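Local coordinates for protein D-alanyl-lipoteichoic acid synthetase (Streptococcus pneumoniae, PDB 3BMA) that probably takes part in attaching D-alanine to lipoteichoic acid during cell-wall biogenesis, as a membrane-associated DltD protein of the SGNH hydrolase clan, at residues T21-F26 with F121-N126; R29-R34 with Q196-G201; S49-R54 with P108-K113; N85-M90 with T131-H136. The protein carries 1 engineered substitution. All coordinates share one frame; numbering follows the deposited sequence.

Interaction 1: T21-F26 with F121-N126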
# COMPACT_ATOMS: atom_id res chain seq x y z
N THR C 21 6.96 -38.69 -6.11
CA THR C 21 8.06 -38.45 -5.17
C THR C 21 9.21 -37.62 -5.77
O THR C 21 10.37 -38.03 -5.75
CB THR C 21 8.60 -39.76 -4.52
OG1 THR C 21 8.97 -40.71 -5.53
CG2 THR C 21 7.56 -40.38 -3.60
N THR C 22 8.84 -36.48 -6.35
CA THR C 22 9.82 -35.52 -6.86
C THR C 22 9.88 -34.37 -5.88
O THR C 22 9.15 -34.34 -4.89
CB THR C 22 9.46 -35.00 -8.28
OG1 THR C 22 8.09 -34.56 -8.31
CG2 THR C 22 9.67 -36.09 -9.33
N ILE C 23 10.77 -33.41 -6.16
CA ILE C 23 10.88 -32.20 -5.36
C ILE C 23 9.61 -31.37 -5.55
O ILE C 23 9.07 -30.84 -4.58
CB ILE C 23 12.15 -31.39 -5.73
CG1 ILE C 23 13.41 -32.21 -5.43
CG2 ILE C 23 12.21 -30.08 -4.97
CD1 ILE C 23 14.64 -31.78 -6.20
N ASP C 24 9.12 -31.33 -6.79
CA ASP C 24 7.90 -30.61 -7.16
C ASP C 24 6.64 -31.09 -6.44
O ASP C 24 5.89 -30.28 -5.92
CB ASP C 24 7.69 -30.64 -8.68
CG ASP C 24 8.56 -29.63 -9.42
OD1 ASP C 24 8.35 -29.47 -10.64
OD2 ASP C 24 9.44 -28.99 -8.80
N SER C 25 6.43 -32.40 -6.39
CA SER C 25 5.25 -32.97 -5.72
C SER C 25 5.22 -32.64 -4.23
O SER C 25 4.14 -32.56 -3.63
CB SER C 25 5.17 -34.49 -5.94
OG SER C 25 6.22 -35.18 -5.28
N PHE C 26 6.39 -32.41 -3.65
CA PHE C 26 6.52 -32.02 -2.26
C PHE C 26 6.42 -30.51 -2.01
O PHE C 26 5.59 -30.07 -1.20
CB PHE C 26 7.81 -32.58 -1.65
CG PHE C 26 7.95 -32.31 -0.18
CD1 PHE C 26 7.30 -33.12 0.75
CD2 PHE C 26 8.71 -31.25 0.29
CE1 PHE C 26 7.42 -32.88 2.11
CE2 PHE C 26 8.83 -30.99 1.65
CZ PHE C 26 8.19 -31.81 2.56
N PHE C 121 17.45 -29.24 3.02
CA PHE C 121 16.35 -28.30 3.32
C PHE C 121 16.07 -27.28 2.21
O PHE C 121 14.91 -27.03 1.89
CB PHE C 121 16.63 -27.56 4.63
CG PHE C 121 15.49 -26.69 5.12
CD1 PHE C 121 14.55 -27.21 6.00
CD2 PHE C 121 15.37 -25.36 4.72
CE1 PHE C 121 13.50 -26.42 6.46
CE2 PHE C 121 14.32 -24.57 5.17
CZ PHE C 121 13.38 -25.10 6.05
N GLN C 122 17.14 -26.71 1.66
CA GLN C 122 17.09 -25.65 0.64
C GLN C 122 16.28 -26.02 -0.60
O GLN C 122 15.67 -25.16 -1.23
CB GLN C 122 18.51 -25.32 0.18
CG GLN C 122 19.33 -24.51 1.16
CD GLN C 122 20.81 -24.46 0.81
OE1 GLN C 122 21.57 -23.70 1.41
NE2 GLN C 122 21.22 -25.27 -0.17
N GLN C 123 16.30 -27.31 -0.92
CA GLN C 123 15.63 -27.82 -2.11
C GLN C 123 14.11 -27.85 -1.97
O GLN C 123 13.40 -27.74 -2.97
CB GLN C 123 16.17 -29.21 -2.45
CG GLN C 123 17.67 -29.24 -2.72
CD GLN C 123 18.18 -30.63 -3.07
OE1 GLN C 123 17.66 -31.29 -3.97
NE2 GLN C 123 19.21 -31.07 -2.35
N TYR C 124 13.62 -28.00 -0.74
CA TYR C 124 12.19 -28.24 -0.52
C TYR C 124 11.45 -27.04 0.08
O TYR C 124 10.22 -27.07 0.23
CB TYR C 124 11.98 -29.51 0.33
CG TYR C 124 12.91 -30.66 0.00
CD1 TYR C 124 13.01 -31.16 -1.30
CD2 TYR C 124 13.69 -31.26 0.99
CE1 TYR C 124 13.87 -32.20 -1.61
CE2 TYR C 124 14.54 -32.32 0.70
CZ TYR C 124 14.64 -32.78 -0.60
OH TYR C 124 15.49 -33.82 -0.90
N PHE C 125 12.19 -25.99 0.40
CA PHE C 125 11.61 -24.75 0.90
C PHE C 125 11.58 -23.71 -0.23
O PHE C 125 12.63 -23.32 -0.74
CB PHE C 125 12.43 -24.23 2.10
CG PHE C 125 11.84 -23.03 2.78
CD1 PHE C 125 10.75 -23.15 3.64
CD2 PHE C 125 12.38 -21.77 2.58
CE1 PHE C 125 10.21 -22.05 4.27
CE2 PHE C 125 11.85 -20.65 3.21
CZ PHE C 125 10.76 -20.79 4.06
N ASN C 126 10.38 -23.30 -0.62
CA ASN C 126 10.22 -22.23 -1.61
C ASN C 126 9.68 -20.95 -0.97
O ASN C 126 9.41 -20.92 0.23
CB ASN C 126 9.37 -22.69 -2.81
CG ASN C 126 7.93 -23.05 -2.43
OD1 ASN C 126 7.47 -22.79 -1.32
ND2 ASN C 126 7.22 -23.64 -3.38
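The Y124 ring turns its CE1 edge toward I23, whose CG1 lies near the ring plane, 3.8 Å from CE1 of Y124. One face of the same ring carries CB of its own neighbour Q123, while the F26 ring meets Y124 obliquely, with the planes at 79° and the centroids 5.9 Å apart. The contact joins two short helices, 23-27 and 118-124, in the α/β fold of an SGNH-hydrolase relative, built round a five-stranded parallel sheet; F26 also touches L76 of the outermost strand 72-76 and Q86 of helix 83-90. F26 reaches Y124 because its CG stands anti to the backbone N (chi1 -175°), which carries the ring across the gap until CD2 of F26 is 3.7 Å from CB of Y124. The two branches of I23 share the work: CG1 addresses the tyrosine, and CG2 settles 3.3 Å from the backbone O of Q123. CD1 extends toward the glutamine amide, so this outer margin mixes apolar and polar groups. The phenol of Y124 is tied down beyond the contact by a hydrogen bond from OH to the carbonyl of G79, which helps fix the reach of the ring past I23. Q122 and Q123 also pack on F197 of the second subunit, placing this helix end near a subunit boundary. At the start of helix 23-27, T22 is the N-cap: its OG1 accepts a weak but fairly straight bond from S25 N, at 3.3 Å with an angle of 162°.

Interaction 2: R29-R34 with Q196-G201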
# COMPACT_ATOMS: atom_id res chain seq x y z
N ARG C 29 2.63 -26.09 -4.22
CA ARG C 29 1.29 -26.00 -3.68
C ARG C 29 0.28 -26.76 -4.53
O ARG C 29 -0.51 -27.55 -4.02
CB ARG C 29 0.89 -24.53 -3.59
CG ARG C 29 -0.45 -24.25 -2.98
CD ARG C 29 -0.76 -22.78 -3.09
NE ARG C 29 -1.62 -22.34 -2.00
CZ ARG C 29 -1.19 -21.89 -0.83
NH1 ARG C 29 -2.08 -21.52 0.09
NH2 ARG C 29 0.11 -21.81 -0.56
N SER C 30 0.32 -26.50 -5.84
CA SER C 30 -0.69 -26.98 -6.80
C SER C 30 -1.04 -28.46 -6.75
O SER C 30 -2.19 -28.81 -6.52
CB SER C 30 -0.31 -26.57 -8.23
OG SER C 30 -1.36 -26.88 -9.13
N GLN C 31 -0.04 -29.32 -6.97
CA GLN C 31 -0.26 -30.77 -7.09
C GLN C 31 -0.81 -31.41 -5.81
O GLN C 31 -1.73 -32.23 -5.88
CB GLN C 31 1.02 -31.48 -7.53
CG GLN C 31 1.47 -31.13 -8.94
CD GLN C 31 2.79 -31.80 -9.32
OE1 GLN C 31 3.82 -31.14 -9.44
NE2 GLN C 31 2.75 -33.12 -9.51
N LYS C 32 -0.27 -31.03 -4.66
CA LYS C 32 -0.73 -31.59 -3.39
C LYS C 32 -2.09 -31.06 -2.94
O LYS C 32 -2.86 -31.80 -2.34
CB LYS C 32 0.33 -31.47 -2.28
CG LYS C 32 0.67 -30.07 -1.80
CD LYS C 32 1.95 -30.09 -0.97
CE LYS C 32 2.26 -28.74 -0.38
NZ LYS C 32 3.62 -28.73 0.22
N VAL C 33 -2.41 -29.81 -3.24
CA VAL C 33 -3.71 -29.24 -2.88
C VAL C 33 -4.83 -29.76 -3.79
O VAL C 33 -5.96 -29.96 -3.34
CB VAL C 33 -3.66 -27.68 -2.79
CG1 VAL C 33 -5.06 -27.07 -2.64
CG2 VAL C 33 -2.79 -27.25 -1.60
N ARG C 34 -4.50 -30.02 -5.06
CA ARG C 34 -5.45 -30.54 -6.05
C ARG C 34 -5.97 -31.93 -5.65
O ARG C 34 -7.17 -32.20 -5.71
CB ARG C 34 -4.76 -30.62 -7.42
CG ARG C 34 -5.67 -30.85 -8.61
CD ARG C 34 -4.83 -30.82 -9.88
NE ARG C 34 -5.56 -31.28 -11.06
CZ ARG C 34 -6.11 -30.48 -11.97
NH1 ARG C 34 -6.75 -31.00 -13.01
NH2 ARG C 34 -6.03 -29.16 -11.85
N GLN C 196 0.23 -26.06 -12.12
CA GLN C 196 -0.58 -27.12 -12.73
C GLN C 196 -0.03 -27.64 -14.06
O GLN C 196 -0.59 -28.56 -14.66
CB GLN C 196 -2.03 -26.66 -12.89
CG GLN C 196 -2.25 -25.56 -13.92
CD GLN C 196 -3.63 -24.92 -13.83
OE1 GLN C 196 -4.48 -25.35 -13.04
NE2 GLN C 196 -3.87 -23.90 -14.65
N PHE C 197 1.07 -27.04 -14.52
CA PHE C 197 1.67 -27.39 -15.81
C PHE C 197 2.92 -28.28 -15.68
O PHE C 197 3.62 -28.50 -16.67
CB PHE C 197 1.99 -26.12 -16.60
CG PHE C 197 0.83 -25.17 -16.75
CD1 PHE C 197 -0.38 -25.60 -17.29
CD2 PHE C 197 0.96 -23.83 -16.38
CE1 PHE C 197 -1.46 -24.72 -17.44
CE2 PHE C 197 -0.11 -22.94 -16.53
CZ PHE C 197 -1.32 -23.38 -17.06
N SER C 198 3.18 -28.77 -14.47
CA SER C 198 4.33 -29.65 -14.21
C SER C 198 4.05 -31.08 -14.69
O SER C 198 3.13 -31.74 -14.19
CB SER C 198 4.68 -29.66 -12.72
OG SER C 198 5.07 -28.38 -12.26
N VAL C 199 4.83 -31.53 -15.67
CA VAL C 199 4.63 -32.86 -16.27
C VAL C 199 5.86 -33.78 -16.13
O VAL C 199 6.84 -33.64 -16.86
CB VAL C 199 4.18 -32.79 -17.78
CG1 VAL C 199 3.85 -34.18 -18.32
CG2 VAL C 199 2.97 -31.87 -17.95
N ARG C 200 5.79 -34.69 -15.16
CA ARG C 200 6.67 -35.86 -15.06
C ARG C 200 5.95 -36.95 -14.27
O ARG C 200 6.20 -37.15 -13.07
CB ARG C 200 8.04 -35.51 -14.45
CG ARG C 200 9.11 -36.64 -14.51
CD ARG C 200 9.55 -36.99 -15.94
NE ARG C 200 8.65 -37.93 -16.61
CZ ARG C 200 8.67 -38.23 -17.90
NH1 ARG C 200 7.80 -39.09 -18.40
NH2 ARG C 200 9.56 -37.65 -18.71
N GLY C 201 5.05 -37.65 -14.95
CA GLY C 201 4.17 -38.61 -14.30
C GLY C 201 4.14 -40.00 -14.90
O GLY C 201 4.21 -40.99 -14.18
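Q196 gives up the most surface here, and its nearest partner across the contact is S30: the serine OG sits 3.8 Å from CB of Q196. The same oxygen is 3.5 Å from Q196 N, but the angle is poor and the approach is not a hydrogen bond. S30 gets there with OG held anti to its backbone N (chi1 -173°), a torsion that aims the hydroxyl out of helix 29-36 at the start of the loop. The glutamine chain, extended beyond CG, runs on toward R34. Its OE1 lies 4.3 Å from NH2 of R34, oblique to the guanidinium and too far for a bond; R34 is modelled in two conformers, so the position of its guanidinium is less certain. Within the loop, CG of Q196 rests over one face of the adjacent F197 ring, toward its rim. The third main contributor, Q31, lays its OE1 3.7 Å from CB of S198, while its NE2 is hydrogen-bonded to S17 OG, so the amide is held from beyond the contact. This is a surface contact at the outside of the α/β domain, where a helix that packs on the edge strand 72-76 through Q31 and K32 meets the loop leading from the long helix 174-194 to helix 202-210. S198 also touches D24 of the preceding helix 23-27. From V199 to G201 the loop is poorly ordered; G201 takes the N-cap position of helix 202-210. F197 directs its CB away from helix 29-36, and its ring meets that of F154 of the second subunit, the planes about 20° apart.

Interaction 3: S49-R54 with P108-K113. With GOL (glycerol), chain U.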
# COMPACT_ATOMS: atom_id res chain seq x y z
N SER C 49 10.62 -39.17 4.78
CA SER C 49 11.81 -38.74 4.04
C SER C 49 11.95 -39.56 2.76
O SER C 49 11.13 -39.42 1.85
CB SER C 49 13.08 -38.81 4.90
OG SER C 49 13.30 -40.12 5.40
N SER C 50 12.96 -40.42 2.70
CA SER C 50 13.20 -41.27 1.53
C SER C 50 12.44 -42.59 1.62
O SER C 50 12.66 -43.49 0.80
CB SER C 50 14.69 -41.57 1.37
OG SER C 50 15.50 -40.55 1.92
N GLU C 51 11.54 -42.69 2.60
CA GLU C 51 10.79 -43.92 2.89
C GLU C 51 9.91 -44.38 1.73
O GLU C 51 9.80 -45.57 1.47
CB GLU C 51 9.94 -43.76 4.15
CG GLU C 51 10.64 -44.18 5.45
CD GLU C 51 11.61 -43.15 5.99
OE1 GLU C 51 12.47 -43.53 6.82
OE2 GLU C 51 11.53 -41.96 5.60
N TRP C 52 9.30 -43.43 1.03
CA TRP C 52 8.37 -43.75 -0.06
C TRP C 52 9.04 -43.87 -1.43
O TRP C 52 8.37 -44.16 -2.42
CB TRP C 52 7.24 -42.72 -0.15
CG TRP C 52 6.84 -42.08 1.15
CD1 TRP C 52 6.99 -40.77 1.49
CD2 TRP C 52 6.23 -42.72 2.27
NE1 TRP C 52 6.51 -40.55 2.76
CE2 TRP C 52 6.04 -41.73 3.27
CE3 TRP C 52 5.83 -44.04 2.55
CZ2 TRP C 52 5.46 -42.01 4.51
CZ3 TRP C 52 5.26 -44.32 3.79
CH2 TRP C 52 5.08 -43.31 4.75
N LEU C 53 10.35 -43.64 -1.47
CA LEU C 53 11.09 -43.59 -2.74
C LEU C 53 11.27 -44.93 -3.45
O LEU C 53 11.12 -45.00 -4.67
CB LEU C 53 12.45 -42.92 -2.54
CG LEU C 53 12.49 -41.40 -2.75
CD1 LEU C 53 13.82 -40.85 -2.27
CD2 LEU C 53 12.26 -41.05 -4.22
N ARG C 54 11.59 -45.98 -2.69
CA ARG C 54 11.76 -47.31 -3.27
C ARG C 54 10.48 -48.14 -3.16
O ARG C 54 9.96 -48.36 -2.06
CB ARG C 54 12.95 -48.05 -2.64
CG ARG C 54 14.33 -47.58 -3.12
CD ARG C 54 14.73 -48.16 -4.49
NE ARG C 54 14.39 -47.26 -5.60
CZ ARG C 54 13.43 -47.47 -6.49
NH1 ARG C 54 13.22 -46.58 -7.45
NH2 ARG C 54 12.68 -48.57 -6.45
N PRO C 108 14.36 -42.34 14.02
CA PRO C 108 15.30 -41.98 15.09
C PRO C 108 16.68 -41.51 14.60
O PRO C 108 17.37 -40.81 15.34
CB PRO C 108 15.42 -43.27 15.90
CG PRO C 108 14.15 -44.01 15.62
CD PRO C 108 13.88 -43.72 14.18
N GLN C 109 17.06 -41.87 13.38
CA GLN C 109 18.34 -41.42 12.83
C GLN C 109 18.33 -39.96 12.35
O GLN C 109 19.40 -39.39 12.10
CB GLN C 109 18.86 -42.38 11.75
CG GLN C 109 18.10 -42.39 10.43
CD GLN C 109 18.78 -41.60 9.33
OE1 GLN C 109 18.14 -40.79 8.66
NE2 GLN C 109 20.07 -41.83 9.14
N TRP C 110 17.14 -39.35 12.24
CA TRP C 110 17.02 -37.91 12.01
C TRP C 110 17.38 -37.13 13.26
O TRP C 110 17.54 -35.91 13.23
CB TRP C 110 15.60 -37.48 11.62
CG TRP C 110 14.96 -38.18 10.46
CD1 TRP C 110 15.58 -38.89 9.47
CD2 TRP C 110 13.57 -38.18 10.14
NE1 TRP C 110 14.65 -39.36 8.57
CE2 TRP C 110 13.41 -38.93 8.96
CE3 TRP C 110 12.44 -37.62 10.76
CZ2 TRP C 110 12.15 -39.16 8.39
CZ3 TRP C 110 11.20 -37.84 10.17
CH2 TRP C 110 11.07 -38.60 9.00
N PHE C 111 17.50 -37.84 14.38
CA PHE C 111 17.74 -37.20 15.66
C PHE C 111 19.24 -37.14 15.98
O PHE C 111 19.67 -37.41 17.10
CB PHE C 111 16.90 -37.85 16.77
CG PHE C 111 15.42 -37.60 16.63
CD1 PHE C 111 14.65 -38.35 15.74
CD2 PHE C 111 14.79 -36.61 17.37
CE1 PHE C 111 13.28 -38.12 15.60
CE2 PHE C 111 13.41 -36.37 17.25
CZ PHE C 111 12.66 -37.13 16.35
N SER C 112 20.01 -36.74 14.96
CA SER C 112 21.45 -36.54 15.07
C SER C 112 21.76 -35.27 15.86
O SER C 112 20.90 -34.41 16.02
CB SER C 112 22.07 -36.45 13.67
OG SER C 112 23.43 -36.07 13.71
N LYS C 113 23.00 -35.14 16.34
CA LYS C 113 23.40 -33.99 17.17
C LYS C 113 23.28 -32.65 16.43
O LYS C 113 22.92 -31.64 17.03
CB LYS C 113 24.77 -34.22 17.84
CG LYS C 113 26.01 -33.55 17.22
CD LYS C 113 26.34 -32.21 17.91
CE LYS C 113 27.31 -32.38 19.07
NZ LYS C 113 28.72 -32.40 18.59
C1 GOL U . 19.07 -38.41 4.43
O1 GOL U . 20.20 -37.68 4.84
C2 GOL U . 18.56 -39.33 5.54
O2 GOL U . 18.90 -38.82 6.81
C3 GOL U . 17.04 -39.47 5.45
O3 GOL U . 16.69 -40.31 4.37
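S49 presses its hydroxyl against the edge of the W110 indole, OG standing 3.3 Å from CZ2 of W110 and close to the ring plane. At the same edge OE2 of E51 lies 4.0 Å from CZ2 of W110, the carboxylate tilted 72° to the indole. That oxygen also organises the serine: in the conformers given, OE2 of E51 accepts from S49 N at 3.0 Å, nearly along its C-O axis, and from S49 OG at 2.6 Å, on the syn side. The N-H bond helps hold OE2 in place, and the OG bond turns the hydroxyl toward it. A glycerol, probably from the crystallisation liquor, bridges the loops beside this contact: its O3 shares a 2.7 Å hydrogen bond with S50 OG, and its O2 donates to Q109 OE1 at 2.8 Å. The G-S-S-E sequence after the first strand, with H351 touching S50 and E51, is consistent with the active-site pocket of SGNH relatives. Both loops leave the carboxyl ends of adjacent parallel strands, 43-47 and 101-105; E51 and W110 rest on V105, W110 also touches helix 274-287, and P108 packs on helix 311-326.

Interaction 4: N85-M90 with T131-H136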
# COMPACT_ATOMS: atom_id res chain seq x y z
N ASN C 85 11.19 -29.09 7.47
CA ASN C 85 10.66 -29.13 6.10
C ASN C 85 9.16 -29.43 6.05
O ASN C 85 8.41 -28.74 5.36
CB ASN C 85 11.42 -30.13 5.24
CG ASN C 85 12.55 -29.50 4.45
OD1 ASN C 85 12.39 -28.43 3.85
ND2 ASN C 85 13.69 -30.16 4.43
N GLN C 86 8.74 -30.46 6.78
CA GLN C 86 7.35 -30.89 6.79
C GLN C 86 6.44 -29.80 7.32
O GLN C 86 5.40 -29.51 6.72
CB GLN C 86 7.15 -32.20 7.58
CG GLN C 86 7.85 -33.45 7.00
CD GLN C 86 7.33 -33.91 5.65
OE1 GLN C 86 6.34 -33.39 5.13
NE2 GLN C 86 8.00 -34.90 5.07
N TYR C 87 6.84 -29.18 8.43
CA TYR C 87 6.11 -28.06 9.02
C TYR C 87 5.83 -26.95 8.01
O TYR C 87 4.69 -26.48 7.91
CB TYR C 87 6.85 -27.48 10.22
CG TYR C 87 6.11 -26.34 10.88
CD1 TYR C 87 4.96 -26.58 11.63
CD2 TYR C 87 6.56 -25.03 10.76
CE1 TYR C 87 4.27 -25.54 12.23
CE2 TYR C 87 5.87 -23.98 11.35
CZ TYR C 87 4.73 -24.25 12.09
OH TYR C 87 4.03 -23.23 12.70
N PHE C 88 6.85 -26.55 7.27
CA PHE C 88 6.72 -25.48 6.29
C PHE C 88 5.87 -25.89 5.08
O PHE C 88 5.10 -25.08 4.56
CB PHE C 88 8.09 -24.95 5.86
CG PHE C 88 8.77 -24.13 6.92
CD1 PHE C 88 8.15 -23.01 7.45
CD2 PHE C 88 10.03 -24.48 7.39
CE1 PHE C 88 8.76 -22.26 8.44
CE2 PHE C 88 10.65 -23.73 8.38
CZ PHE C 88 10.02 -22.62 8.90
N GLY C 89 6.00 -27.15 4.67
CA GLY C 89 5.16 -27.71 3.61
C GLY C 89 3.68 -27.74 3.98
O GLY C 89 2.83 -27.56 3.11
N MET C 90 3.39 -27.97 5.27
CA MET C 90 2.02 -28.01 5.80
C MET C 90 1.31 -26.66 5.68
O MET C 90 0.11 -26.62 5.42
CB MET C 90 1.99 -28.46 7.26
CG MET C 90 2.23 -29.96 7.50
SD MET C 90 2.29 -30.42 9.26
CE MET C 90 3.38 -31.82 9.15
N THR C 131 5.90 -17.20 2.68
CA THR C 131 4.76 -16.29 2.81
C THR C 131 3.55 -16.93 3.50
O THR C 131 2.82 -16.24 4.21
CB THR C 131 4.35 -15.67 1.46
OG1 THR C 131 4.33 -16.68 0.44
CG2 THR C 131 5.30 -14.56 1.06
N SER C 132 3.36 -18.23 3.28
CA SER C 132 2.33 -19.03 3.98
C SER C 132 2.61 -19.12 5.47
O SER C 132 1.68 -19.07 6.28
CB SER C 132 2.27 -20.44 3.41
OG SER C 132 1.90 -20.43 2.05
N PHE C 133 3.88 -19.27 5.82
CA PHE C 133 4.32 -19.26 7.21
C PHE C 133 4.01 -17.92 7.88
O PHE C 133 3.44 -17.90 8.97
CB PHE C 133 5.81 -19.60 7.32
CG PHE C 133 6.41 -19.32 8.67
CD1 PHE C 133 7.37 -18.31 8.81
CD2 PHE C 133 6.04 -20.05 9.79
CE1 PHE C 133 7.93 -18.04 10.05
CE2 PHE C 133 6.59 -19.78 11.04
CZ PHE C 133 7.54 -18.78 11.17
N LEU C 134 4.36 -16.82 7.23
CA LEU C 134 4.15 -15.47 7.78
C LEU C 134 2.67 -15.09 7.84
O LEU C 134 2.28 -14.30 8.70
CB LEU C 134 4.94 -14.42 6.99
CG LEU C 134 6.47 -14.50 6.92
CD1 LEU C 134 7.00 -13.63 5.79
CD2 LEU C 134 7.12 -14.09 8.24
N LYS C 135 1.87 -15.64 6.94
CA LYS C 135 0.43 -15.39 6.94
C LYS C 135 -0.28 -16.14 8.06
O LYS C 135 -1.14 -15.57 8.75
CB LYS C 135 -0.20 -15.77 5.59
CG LYS C 135 -1.62 -15.26 5.41
CD LYS C 135 -2.35 -16.04 4.32
CE LYS C 135 -3.84 -15.75 4.34
NZ LYS C 135 -4.57 -16.49 3.26
N HIS C 136 0.08 -17.41 8.25
CA HIS C 136 -0.64 -18.29 9.17
C HIS C 136 -0.06 -18.38 10.57
O HIS C 136 -0.61 -19.08 11.42
CB HIS C 136 -0.79 -19.69 8.57
CG HIS C 136 -1.63 -19.72 7.34
ND1 HIS C 136 -1.10 -19.87 6.08
CD2 HIS C 136 -2.97 -19.60 7.18
CE1 HIS C 136 -2.08 -19.84 5.19
NE2 HIS C 136 -3.22 -19.68 5.83
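F133 offers the face of its ring to the edge of F88, and this T-shaped pair carries most of the contact between helices 83-90 and 127-136. Two residues lead up to it along the second helix. T131 takes no part across the gap; its OG1 bonds to N187 of the long helix 174-194, and it packs on F186 of the second subunit. S132 points its CB toward the first helix but keeps its OG bonded to the carbonyl of D128, one turn earlier. F133 then crosses the gap, its CG anti to the backbone N (chi1 167°). CE1 of F88 stands over the ring toward its rim, 3.8 Å from both CG and CD2 of F133, with the planes at 87° and the centroids 5.3 Å apart. CD2 of F133 also lies 4.2 Å from CE2 of Y87, an oblique apolar touch that widens the patch. Three residues on, H136 bonds back to the preceding turn: its ND1 donates to S132 O at 2.9 Å, while its own backbone N reaches that carbonyl from the opposite face, so the oxygen is gripped twice. The aromatic cluster is buried among several helices. A146 of helix 141-153 touches Y87, F88 and F133 alike, F88 makes a second edge-to-face pair with F125 just after helix 118-124, and Y87 leans on L280 and Q284 of helix 274-287.

In the fold
Interaction 4 is wholly buried and aromatic, interaction 3 is buried yet polar at the strand ends, interaction 1 is partly buried, and interaction 2 lies at the surface with little beyond loose polar packing. Interactions 1, 2 and 4 form one connected region: K32 NZ probably hydrogen-bonds to the carbonyls of F26 and G89, and N85 packs against both F121 and Y124. Helices 23-27 and 29-36 are consecutive, as are 118-124 and 127-136, so the contacts share neighbouring elements. Interaction 3 touches only interaction 1 of the other three, where T21 packs on L53 and on the W52 carbonyl oxygen; its centre is about 25 Å from that of interaction 2.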